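Local coordinates for protein fatty Acyl-Adenylate Ligase (Escherichia coli, PDB 3PBK) that belongs to the AMP-binding enzyme family of the ANL superfamily and holds 5'-O-[(S)-(dodecanoyloxy)(hydroxy)phosphoryl]adenosine in a pocket, at residues A80-E85 with L224-D229; A89-Q94 with F235-V240; E358-I363 with A375-V380; Q473-I478 with S527-T532. All coordinates share one frame; numbering follows the deposited sequence.

Interaction 1. Residues A80-E85 with L224-D229. With 1ZZ (5'-O-[(S)-(dodecanoyloxy)(hydroxy)phosphoryl]adenosine), chain C.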
# COMPACT_ATOMS: atom_id res chain seq x y z
N ALA A 80 2.42 12.70 7.56
CA ALA A 80 3.02 12.36 6.28
C ALA A 80 2.30 12.97 5.08
O ALA A 80 1.58 12.28 4.36
CB ALA A 80 3.14 10.86 6.13
N GLU A 81 2.51 14.26 4.85
CA GLU A 81 2.05 14.88 3.62
C GLU A 81 3.07 14.64 2.52
O GLU A 81 4.24 14.34 2.79
CB GLU A 81 1.84 16.39 3.83
CG GLU A 81 0.58 16.77 4.58
CD GLU A 81 0.57 18.22 4.97
OE1 GLU A 81 1.68 18.76 5.22
OE2 GLU A 81 -0.52 18.83 5.03
N THR A 82 2.62 14.77 1.27
CA THR A 82 3.53 14.72 0.14
C THR A 82 4.21 16.09 -0.05
O THR A 82 3.80 16.90 -0.88
CB THR A 82 2.80 14.28 -1.14
OG1 THR A 82 2.18 13.01 -0.91
CG2 THR A 82 3.78 14.14 -2.28
N SER A 83 5.26 16.33 0.74
CA SER A 83 5.86 17.66 0.80
C SER A 83 7.34 17.64 1.12
O SER A 83 7.80 16.86 1.95
CB SER A 83 5.15 18.50 1.87
OG SER A 83 5.37 17.97 3.17
N SER A 84 8.08 18.53 0.46
CA SER A 84 9.48 18.79 0.78
C SER A 84 9.70 18.87 2.30
O SER A 84 10.74 18.46 2.80
CB SER A 84 9.93 20.09 0.10
OG SER A 84 11.33 20.31 0.22
N GLU A 85 8.72 19.39 3.02
CA GLU A 85 8.79 19.51 4.48
C GLU A 85 8.86 18.18 5.17
O GLU A 85 9.63 17.98 6.10
CB GLU A 85 7.55 20.22 5.00
CG GLU A 85 7.54 21.69 4.71
CD GLU A 85 6.66 22.43 5.69
OE1 GLU A 85 5.51 21.96 5.90
OE2 GLU A 85 7.13 23.46 6.25
N LEU A 224 1.06 8.35 -4.90
CA LEU A 224 0.77 7.64 -3.66
C LEU A 224 1.12 8.45 -2.41
O LEU A 224 2.04 9.27 -2.43
CB LEU A 224 1.52 6.32 -3.62
CG LEU A 224 1.36 5.45 -4.86
CD1 LEU A 224 2.47 4.43 -4.92
CD2 LEU A 224 0.01 4.79 -4.85
N PRO A 225 0.40 8.20 -1.31
CA PRO A 225 0.61 8.93 -0.05
C PRO A 225 1.86 8.42 0.64
O PRO A 225 2.14 7.23 0.57
CB PRO A 225 -0.61 8.54 0.79
CG PRO A 225 -1.49 7.68 -0.09
CD PRO A 225 -0.63 7.15 -1.17
N PHE A 226 2.60 9.30 1.31
CA PHE A 226 3.76 8.85 2.07
C PHE A 226 3.35 8.07 3.30
O PHE A 226 4.15 7.38 3.91
CB PHE A 226 4.69 10.02 2.43
CG PHE A 226 5.40 10.63 1.25
CD1 PHE A 226 5.69 9.87 0.13
CD2 PHE A 226 5.79 11.95 1.26
CE1 PHE A 226 6.34 10.42 -0.95
CE2 PHE A 226 6.45 12.49 0.18
CZ PHE A 226 6.71 11.73 -0.92
N TYR A 227 2.07 8.17 3.66
CA TYR A 227 1.59 7.49 4.86
C TYR A 227 1.25 6.03 4.59
O TYR A 227 1.16 5.25 5.53
CB TYR A 227 0.44 8.25 5.54
CG TYR A 227 -0.76 8.54 4.67
CD1 TYR A 227 -1.64 7.53 4.30
CD2 TYR A 227 -1.05 9.83 4.25
CE1 TYR A 227 -2.75 7.79 3.51
CE2 TYR A 227 -2.16 10.11 3.45
CZ TYR A 227 -3.01 9.09 3.09
OH TYR A 227 -4.12 9.33 2.29
N HIS A 228 1.05 5.66 3.33
CA HIS A 228 0.93 4.24 2.97
C HIS A 228 2.28 3.62 2.70
O HIS A 228 3.25 4.31 2.40
CB HIS A 228 0.02 3.99 1.77
CG HIS A 228 -1.44 3.96 2.11
ND1 HIS A 228 -2.43 4.15 1.16
CD2 HIS A 228 -2.07 3.80 3.29
CE1 HIS A 228 -3.61 4.08 1.75
NE2 HIS A 228 -3.42 3.87 3.04
N ASP A 229 2.33 2.31 2.79
CA ASP A 229 3.56 1.58 2.65
C ASP A 229 4.26 1.73 1.29
O ASP A 229 5.47 1.96 1.20
CB ASP A 229 3.22 0.12 2.87
CG ASP A 229 4.42 -0.71 2.91
OD1 ASP A 229 5.43 -0.24 3.50
OD2 ASP A 229 4.35 -1.82 2.36
P 1ZZ C . 0.63 -3.01 2.71
C1 1ZZ C . 10.18 2.05 -7.48
N1 1ZZ C . -1.68 -7.32 -1.23
O1 1ZZ C . 0.67 -2.68 -0.61
C2 1ZZ C . 9.79 0.84 -6.67
N2 1ZZ C . -0.37 -6.93 -2.97
O2 1ZZ C . 1.69 -2.71 1.48
C3 1ZZ C . 8.31 0.64 -6.35
N3 1ZZ C . -3.15 -9.02 -2.43
O3 1ZZ C . 1.20 -3.64 4.05
C4 1ZZ C . 7.98 -0.70 -5.68
N4 1ZZ C . -2.56 -9.40 -4.64
O4 1ZZ C . -0.03 -1.86 3.08
C5 1ZZ C . 6.56 -1.28 -5.67
N5 1ZZ C . -0.66 -8.22 -5.61
O5 1ZZ C . -0.44 -4.07 2.16
C6 1ZZ C . 6.33 -2.20 -4.49
O6 1ZZ C . -1.60 -6.15 0.71
C7 1ZZ C . 5.44 -3.41 -4.62
O7 1ZZ C . -2.93 -9.31 1.57
C8 1ZZ C . 4.72 -3.87 -3.37
O8 1ZZ C . -0.34 -8.84 2.70
C9 1ZZ C . 3.19 -4.02 -3.38
C10 1ZZ C . 2.36 -3.44 -2.27
C11 1ZZ C . 2.70 -3.36 -0.85
C12 1ZZ C . 1.59 -3.05 0.04
C13 1ZZ C . -0.24 -5.40 2.59
C14 1ZZ C . -1.19 -6.47 2.05
C15 1ZZ C . -0.81 -7.93 1.77
C16 1ZZ C . -2.01 -8.38 1.04
C17 1ZZ C . -2.27 -7.24 0.12
C18 1ZZ C . -0.62 -6.62 -1.66
C19 1ZZ C . -1.32 -7.87 -3.35
C20 1ZZ C . -2.11 -8.12 -2.34
C21 1ZZ C . -3.34 -9.64 -3.63
C22 1ZZ C . -1.51 -8.48 -4.51
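Two connecting loops of the AMP-binding fold meet here, one leading from strand 75-79 into helix 84-95 and the other from strand 220-222 into helix 229-241, with F226 and Y227 of the second set against A80, E81 and T82 of the first. A80 CB is 4.1 Å from F226 CB and 3.8 Å from Y227 CB, so the methyl rests on the CB atoms of two successive residues. The edge of the F226 ring carries E81 O, 3.2 Å from F226 CD2, while T82 OG1 lies over one face and T82 CG2 is 4.0 Å from F226 CE2. With its CG anti to the carbonyl carbon (chi1 -69°), F226 brings CD2 and CE2 to the E81-T82 backbone. F86 of helix 84-95 and Y248 of strand 246-248 also meet the ring, Y248 edge-to-face. T82 is the centre of an inverse gamma turn, and S83 after it is the N-cap of helix 84-95, its OG bonded to F86 N. In the 224-229 loop, P225 to H228 form a type I beta turn that swings the chain round to the start of helix 229-241. The Y227 ring meets A80 O with its edge, CD2 to O 3.6 Å, and packs a face over P225 CB. One residue past H228, D229 OD2 comes within 2.9 Å of 1ZZ O2, which puts the end of the 224-229 segment in the ligand pocket.

Interaction 2. Residues A89-Q94 with F235-V240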
# COMPACT_ATOMS: atom_id res chain seq x y z
N ALA A 89 12.05 16.28 7.32
CA ALA A 89 11.78 15.82 8.68
C ALA A 89 12.11 14.35 8.87
O ALA A 89 12.66 13.94 9.90
CB ALA A 89 10.33 16.09 9.03
N PHE A 90 11.74 13.54 7.88
CA PHE A 90 11.93 12.10 7.93
C PHE A 90 13.41 11.70 7.98
O PHE A 90 13.80 10.88 8.81
CB PHE A 90 11.22 11.44 6.74
CG PHE A 90 11.33 9.95 6.73
CD1 PHE A 90 12.34 9.32 6.04
CD2 PHE A 90 10.45 9.18 7.44
CE1 PHE A 90 12.45 7.96 6.05
CE2 PHE A 90 10.56 7.80 7.45
CZ PHE A 90 11.56 7.20 6.75
N PHE A 91 14.22 12.27 7.10
CA PHE A 91 15.66 12.00 7.12
C PHE A 91 16.37 12.70 8.28
O PHE A 91 17.35 12.20 8.83
CB PHE A 91 16.30 12.37 5.78
CG PHE A 91 16.14 11.31 4.74
CD1 PHE A 91 17.04 10.26 4.67
CD2 PHE A 91 15.09 11.35 3.84
CE1 PHE A 91 16.90 9.27 3.72
CE2 PHE A 91 14.95 10.36 2.89
CZ PHE A 91 15.85 9.32 2.82
N ALA A 92 15.85 13.86 8.65
CA ALA A 92 16.29 14.51 9.86
C ALA A 92 16.21 13.51 11.00
O ALA A 92 17.04 13.50 11.90
CB ALA A 92 15.44 15.73 10.15
N CYS A 93 15.20 12.64 10.96
CA CYS A 93 15.06 11.64 11.99
C CYS A 93 16.15 10.58 11.90
O CYS A 93 16.74 10.19 12.91
CB CYS A 93 13.69 10.99 11.93
SG CYS A 93 12.46 11.97 12.77
N GLN A 94 16.40 10.12 10.68
CA GLN A 94 17.39 9.09 10.43
C GLN A 94 18.76 9.51 10.94
O GLN A 94 19.43 8.75 11.63
CB GLN A 94 17.47 8.78 8.93
CG GLN A 94 16.17 8.26 8.34
CD GLN A 94 15.61 7.10 9.13
OE1 GLN A 94 14.43 7.10 9.48
NE2 GLN A 94 16.44 6.11 9.43
N PHE A 235 8.46 4.98 -3.09
CA PHE A 235 8.64 6.22 -3.81
C PHE A 235 9.26 7.41 -3.11
O PHE A 235 9.47 8.45 -3.73
CB PHE A 235 7.38 6.58 -4.56
CG PHE A 235 7.18 5.72 -5.76
CD1 PHE A 235 7.76 6.06 -6.97
CD2 PHE A 235 6.45 4.55 -5.67
CE1 PHE A 235 7.59 5.26 -8.09
CE2 PHE A 235 6.27 3.74 -6.79
CZ PHE A 235 6.85 4.10 -8.00
N LEU A 236 9.60 7.25 -1.84
CA LEU A 236 10.50 8.20 -1.22
C LEU A 236 11.90 7.57 -1.12
O LEU A 236 12.89 8.12 -1.61
CB LEU A 236 9.99 8.64 0.14
CG LEU A 236 10.60 9.94 0.66
CD1 LEU A 236 9.94 10.39 1.93
CD2 LEU A 236 12.06 9.72 0.90
N LEU A 237 11.96 6.40 -0.49
CA LEU A 237 13.23 5.73 -0.23
C LEU A 237 13.95 5.18 -1.47
O LEU A 237 15.15 5.37 -1.61
CB LEU A 237 13.04 4.63 0.81
CG LEU A 237 12.49 5.11 2.15
CD1 LEU A 237 12.39 3.97 3.10
CD2 LEU A 237 13.38 6.19 2.70
N THR A 238 13.22 4.52 -2.37
CA THR A 238 13.86 3.92 -3.54
C THR A 238 14.51 4.88 -4.53
O THR A 238 15.61 4.61 -5.01
CB THR A 238 12.92 2.98 -4.29
OG1 THR A 238 12.33 2.05 -3.36
CG2 THR A 238 13.69 2.21 -5.34
N PRO A 239 13.85 6.01 -4.85
CA PRO A 239 14.57 7.01 -5.65
C PRO A 239 15.80 7.58 -4.91
O PRO A 239 16.73 8.09 -5.53
CB PRO A 239 13.53 8.10 -5.88
CG PRO A 239 12.23 7.45 -5.64
CD PRO A 239 12.46 6.42 -4.60
N VAL A 240 15.82 7.49 -3.58
CA VAL A 240 16.95 7.98 -2.83
C VAL A 240 18.12 7.00 -2.84
O VAL A 240 19.28 7.40 -2.94
CB VAL A 240 16.56 8.31 -1.39
CG1 VAL A 240 17.77 8.32 -0.50
CG2 VAL A 240 15.84 9.65 -1.34
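F90 O accepts from two backbone amides of the following helical turn: Q94 N at 3.3 Å and, weakly, C93 N at 3.1 Å. No hydrogen bond crosses between 89-94 and 235-240; the contact itself is carbon against carbon. Two helices that each follow a strand of a different sheet, 75-79 and 220-222, pack together here within the AMP-binding fold. F90 and F91 reach from helix 84-95 toward L236, L237 and V240 of helix 229-241. F91 meets all three: its CE2 edge is 3.6 Å from L236 CD2, near the ring plane, while its CZ is 4.0 Å from L237 CD2 and equally far from V240 CG1, both approaching obliquely. The L236 and F91 side chains slide past one another in opposite directions. L237 CD2 is a shared methyl: F90, with CG anti to the backbone N (chi1 -179°), brings its CE1 to 3.9 Å from it, and the two side chains cross at about a right angle. The short helical segments cross at -65° with axes 12.7 Å apart, a wide separation bridged by these long side chains. The 235-240 segment has a wider pi-type turn at 235-237 and a kink at P239, whose N has no bond to the turn before. Helices 22-29, 51-67 and 197-211 add further side chains around the pair. With every touching residue buried and apolar, the joint depends on the shape of its hydrocarbon groups and the exclusion of water.

Interaction 3. Residues E358-I363 with A375-V380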
# COMPACT_ATOMS: atom_id res chain seq x y z
N GLU A 358 -5.58 -19.42 -15.18
CA GLU A 358 -7.00 -19.71 -15.00
C GLU A 358 -7.20 -20.99 -14.22
O GLU A 358 -6.42 -21.94 -14.34
CB GLU A 358 -7.71 -19.78 -16.34
CG GLU A 358 -7.78 -18.45 -17.04
CD GLU A 358 -8.26 -18.58 -18.46
OE1 GLU A 358 -8.32 -19.73 -18.96
OE2 GLU A 358 -8.59 -17.54 -19.07
N VAL A 359 -8.26 -21.04 -13.42
CA VAL A 359 -8.52 -22.22 -12.61
C VAL A 359 -10.00 -22.59 -12.63
O VAL A 359 -10.85 -21.72 -12.76
CB VAL A 359 -8.06 -22.00 -11.14
CG1 VAL A 359 -6.56 -21.71 -11.07
CG2 VAL A 359 -8.87 -20.89 -10.49
N ASP A 360 -10.29 -23.89 -12.51
CA ASP A 360 -11.67 -24.32 -12.27
C ASP A 360 -12.08 -23.69 -10.94
O ASP A 360 -11.45 -23.94 -9.91
CB ASP A 360 -11.77 -25.85 -12.21
CG ASP A 360 -13.21 -26.36 -12.21
OD1 ASP A 360 -14.09 -25.71 -11.62
OD2 ASP A 360 -13.47 -27.43 -12.80
N ARG A 361 -13.12 -22.86 -10.95
CA ARG A 361 -13.48 -22.17 -9.72
C ARG A 361 -14.01 -23.13 -8.66
O ARG A 361 -13.67 -23.00 -7.48
CB ARG A 361 -14.45 -21.01 -9.97
CG ARG A 361 -15.06 -20.50 -8.68
CD ARG A 361 -15.50 -19.06 -8.73
NE ARG A 361 -16.72 -18.83 -9.50
CZ ARG A 361 -17.89 -19.45 -9.32
NH1 ARG A 361 -18.01 -20.40 -8.39
NH2 ARG A 361 -18.92 -19.12 -10.08
N ASP A 362 -14.83 -24.09 -9.07
CA ASP A 362 -15.39 -25.07 -8.14
C ASP A 362 -14.32 -25.95 -7.47
O ASP A 362 -14.45 -26.33 -6.31
CB ASP A 362 -16.47 -25.92 -8.83
CG ASP A 362 -17.64 -25.08 -9.31
OD1 ASP A 362 -18.15 -24.25 -8.52
OD2 ASP A 362 -18.04 -25.23 -10.49
N ILE A 363 -13.26 -26.26 -8.19
CA ILE A 363 -12.19 -27.03 -7.57
C ILE A 363 -11.45 -26.21 -6.50
O ILE A 363 -10.96 -26.75 -5.52
CB ILE A 363 -11.22 -27.58 -8.61
CG1 ILE A 363 -11.96 -28.54 -9.53
CG2 ILE A 363 -10.07 -28.30 -7.94
CD1 ILE A 363 -11.07 -29.57 -10.13
N ALA A 375 -12.47 -29.99 -19.53
CA ALA A 375 -13.63 -30.10 -20.40
C ALA A 375 -14.91 -30.01 -19.59
O ALA A 375 -15.96 -29.64 -20.11
CB ALA A 375 -13.58 -31.40 -21.16
N GLU A 376 -14.83 -30.35 -18.30
CA GLU A 376 -16.02 -30.38 -17.46
C GLU A 376 -16.12 -29.15 -16.55
O GLU A 376 -17.07 -29.01 -15.78
CB GLU A 376 -16.03 -31.67 -16.64
CG GLU A 376 -15.38 -32.85 -17.36
CD GLU A 376 -15.81 -34.20 -16.80
OE1 GLU A 376 -16.66 -34.21 -15.87
OE2 GLU A 376 -15.31 -35.24 -17.29
N THR A 377 -15.14 -28.27 -16.66
CA THR A 377 -15.12 -27.05 -15.87
C THR A 377 -16.30 -26.15 -16.22
O THR A 377 -16.52 -25.83 -17.38
CB THR A 377 -13.81 -26.28 -16.09
OG1 THR A 377 -12.76 -26.93 -15.38
CG2 THR A 377 -13.94 -24.84 -15.58
N ARG A 378 -17.04 -25.73 -15.20
CA ARG A 378 -18.19 -24.87 -15.42
C ARG A 378 -17.98 -23.41 -14.97
O ARG A 378 -18.70 -22.51 -15.39
CB ARG A 378 -19.41 -25.46 -14.73
CG ARG A 378 -20.11 -26.56 -15.51
CD ARG A 378 -21.54 -26.69 -15.00
NE ARG A 378 -22.25 -27.85 -15.52
CZ ARG A 378 -22.00 -29.11 -15.17
NH1 ARG A 378 -21.02 -29.39 -14.32
NH2 ARG A 378 -22.72 -30.09 -15.70
N ALA A 379 -16.99 -23.18 -14.11
CA ALA A 379 -16.72 -21.83 -13.64
C ALA A 379 -15.22 -21.62 -13.57
O ALA A 379 -14.46 -22.57 -13.36
CB ALA A 379 -17.36 -21.60 -12.29
N VAL A 380 -14.78 -20.38 -13.76
CA VAL A 380 -13.36 -20.06 -13.82
C VAL A 380 -12.98 -18.80 -13.04
O VAL A 380 -13.61 -17.75 -13.19
CB VAL A 380 -12.92 -19.86 -15.27
CG1 VAL A 380 -11.41 -19.64 -15.34
CG2 VAL A 380 -13.35 -21.04 -16.11
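D360 and T377 make the side-chain bond of this contact: T377 OG1 donates to D360 OD2 at 2.7 Å, coming from above the carboxylate plane, 57° out of it. Next to it the backbone adds a nearly straight bond, R361 N to A379 O at 2.8 Å with an N-H...O angle of 174°, although the donor sits above the carbonyl plane. Weaker CA-H...O contacts join the two segments on the strand side, V380 CA to V359 O at 3.2 Å and D360 CA to A379 O at 3.5 Å. A379 CB lies over one face of the R361 guanidinium, 3.7 Å from CZ, and V380 CG1 packs on E358 CB. In the second shell, T377 OG1 also bonds G374 N, which helps fix the hydroxyl that D360 uses. The other carboxylate oxygen, D360 OD1, takes a weak bond from D362 N (3.1 Å), so one aspartate both caps the helix and ties down the loop; CG anti to the backbone N (chi1 -170°) puts the two oxygens at these donors. R361 is held at its far end by a salt bridge from NH1 to E365. D360 and V380 form an antiparallel non-hydrogen-bonded pair, at the end of the two-stranded ribbon 356-360 and 380-384. This is a beta strand passing straight into an N-capped helix, with the returning loop bonded across the junction.

Interaction 4. Residues Q473-I478 with S527-T532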
# COMPACT_ATOMS: atom_id res chain seq x y z
N GLN A 473 -14.47 -11.30 -3.48
CA GLN A 473 -14.33 -10.51 -4.70
C GLN A 473 -14.99 -11.13 -5.93
O GLN A 473 -15.29 -10.42 -6.89
CB GLN A 473 -12.86 -10.22 -4.99
CG GLN A 473 -12.04 -11.45 -5.41
CD GLN A 473 -11.11 -11.98 -4.32
OE1 GLN A 473 -11.48 -12.04 -3.14
NE2 GLN A 473 -9.90 -12.37 -4.71
N ASP A 474 -15.19 -12.45 -5.91
CA ASP A 474 -15.88 -13.14 -6.99
C ASP A 474 -17.37 -12.81 -6.97
O ASP A 474 -18.03 -12.79 -8.01
CB ASP A 474 -15.70 -14.66 -6.88
CG ASP A 474 -14.32 -15.12 -7.30
OD1 ASP A 474 -13.55 -14.28 -7.82
OD2 ASP A 474 -14.01 -16.32 -7.11
N ILE A 475 -17.89 -12.56 -5.77
CA ILE A 475 -19.28 -12.19 -5.60
C ILE A 475 -19.44 -10.70 -5.84
O ILE A 475 -20.36 -10.28 -6.53
CB ILE A 475 -19.79 -12.55 -4.20
CG1 ILE A 475 -20.02 -14.05 -4.10
CG2 ILE A 475 -21.09 -11.80 -3.86
CD1 ILE A 475 -20.67 -14.48 -2.81
N GLU A 476 -18.53 -9.89 -5.29
CA GLU A 476 -18.59 -8.45 -5.49
C GLU A 476 -18.53 -8.09 -6.97
O GLU A 476 -19.10 -7.09 -7.40
CB GLU A 476 -17.46 -7.76 -4.74
CG GLU A 476 -17.58 -7.88 -3.24
CD GLU A 476 -16.23 -7.82 -2.55
OE1 GLU A 476 -15.21 -7.59 -3.25
OE2 GLU A 476 -16.18 -8.00 -1.31
N TYR A 477 -17.82 -8.91 -7.74
CA TYR A 477 -17.72 -8.69 -9.17
C TYR A 477 -19.09 -8.55 -9.80
O TYR A 477 -19.32 -7.63 -10.58
CB TYR A 477 -16.98 -9.85 -9.83
CG TYR A 477 -16.84 -9.74 -11.34
CD1 TYR A 477 -15.84 -8.97 -11.91
CD2 TYR A 477 -17.68 -10.44 -12.18
CE1 TYR A 477 -15.69 -8.88 -13.27
CE2 TYR A 477 -17.54 -10.36 -13.54
CZ TYR A 477 -16.55 -9.57 -14.08
OH TYR A 477 -16.40 -9.49 -15.45
N ILE A 478 -20.01 -9.45 -9.46
CA ILE A 478 -21.36 -9.39 -10.01
C ILE A 478 -22.00 -8.03 -9.77
O ILE A 478 -22.68 -7.49 -10.65
CB ILE A 478 -22.26 -10.49 -9.46
CG1 ILE A 478 -21.71 -11.86 -9.86
CG2 ILE A 478 -23.67 -10.33 -9.97
CD1 ILE A 478 -22.38 -13.01 -9.15
N SER A 527 -27.83 -17.71 -8.84
CA SER A 527 -27.61 -18.46 -10.06
C SER A 527 -26.15 -18.85 -10.13
O SER A 527 -25.80 -20.02 -10.13
CB SER A 527 -27.96 -17.60 -11.27
OG SER A 527 -27.24 -18.04 -12.42
N GLU A 528 -25.30 -17.84 -10.17
CA GLU A 528 -23.87 -18.01 -10.33
C GLU A 528 -23.19 -18.84 -9.25
O GLU A 528 -22.28 -19.62 -9.55
CB GLU A 528 -23.22 -16.64 -10.36
CG GLU A 528 -23.43 -15.88 -11.66
CD GLU A 528 -22.23 -16.03 -12.58
OE1 GLU A 528 -21.65 -17.15 -12.60
OE2 GLU A 528 -21.88 -15.03 -13.25
N PHE A 529 -23.63 -18.68 -8.00
CA PHE A 529 -22.88 -19.19 -6.84
C PHE A 529 -23.59 -20.22 -5.97
O PHE A 529 -22.95 -20.90 -5.17
CB PHE A 529 -22.35 -18.04 -5.98
CG PHE A 529 -21.14 -17.36 -6.55
CD1 PHE A 529 -21.27 -16.25 -7.36
CD2 PHE A 529 -19.87 -17.85 -6.30
CE1 PHE A 529 -20.17 -15.64 -7.90
CE2 PHE A 529 -18.76 -17.24 -6.84
CZ PHE A 529 -18.91 -16.13 -7.64
N GLY A 530 -24.91 -20.34 -6.12
CA GLY A 530 -25.65 -21.34 -5.38
C GLY A 530 -25.78 -20.93 -3.93
O GLY A 530 -25.95 -21.75 -3.03
N VAL A 531 -25.71 -19.62 -3.73
CA VAL A 531 -25.75 -19.04 -2.40
C VAL A 531 -26.68 -17.83 -2.46
O VAL A 531 -26.68 -17.09 -3.45
CB VAL A 531 -24.35 -18.62 -1.94
CG1 VAL A 531 -23.93 -17.31 -2.60
CG2 VAL A 531 -24.29 -18.51 -0.44
N THR A 532 -27.50 -17.64 -1.43
CA THR A 532 -28.40 -16.49 -1.41
C THR A 532 -27.81 -15.37 -0.57
O THR A 532 -27.50 -15.55 0.61
CB THR A 532 -29.81 -16.85 -0.92
OG1 THR A 532 -29.77 -17.10 0.49
CG2 THR A 532 -30.35 -18.08 -1.66
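The F529 ring is met by three residues of helix 472-479, each from its own direction. I475 sits over one face, its CG1 4.0 Å from the ring centroid and only 7° off the normal, a CH-pi contact placed almost squarely above the centre. I478 comes instead to the edge, in the ring plane, with CD1 3.7 Å from F529 CE1, and its side chain slides past the phenylalanine in the opposite direction. D474 brings CB to 3.6 Å from F529 CZ, and its backbone O lies obliquely 3.5 Å from the same carbon. With CG anti to the carbonyl carbon (chi1 -77°), F529 lays its ring against I475 and I478. The two helices, 472-479 and 511-529, lie in the part of the chain expected to form the small C-terminal domain of ANL enzymes, and R361 and E365 of helix 361-367 also touch the ring. I470 of strand 468-470 packs against both I475 and F529. The methyl I478 CD1 has a second neighbour, E528 CB at 3.9 Å. After F529 the chain turns through G530, which has positive phi, and V531 then points back so that its CG1 comes 4.3 Å from I475 CD1.

From the N terminus, the turn leading into helix 84-95 enters interaction 1 and the helix's later half interaction 2. Each closes a long loop of about 140 residues to the region around helix 229-241, and because their segments alternate, the loops cross. They also touch, L224 packing on F235 and F226 on L236, so together they tie the 84-95 region to helix 229-241, which carries the pocket residues D229 and F235. Interaction 3 follows in series and closes a short loop, 11 residues between its segments, that includes helix 361-367 and links the strands of a ribbon. Interaction 4, later still, closes 48 residues within the C-terminal part. Interactions 3 and 4 touch through R361 against F529 and D474.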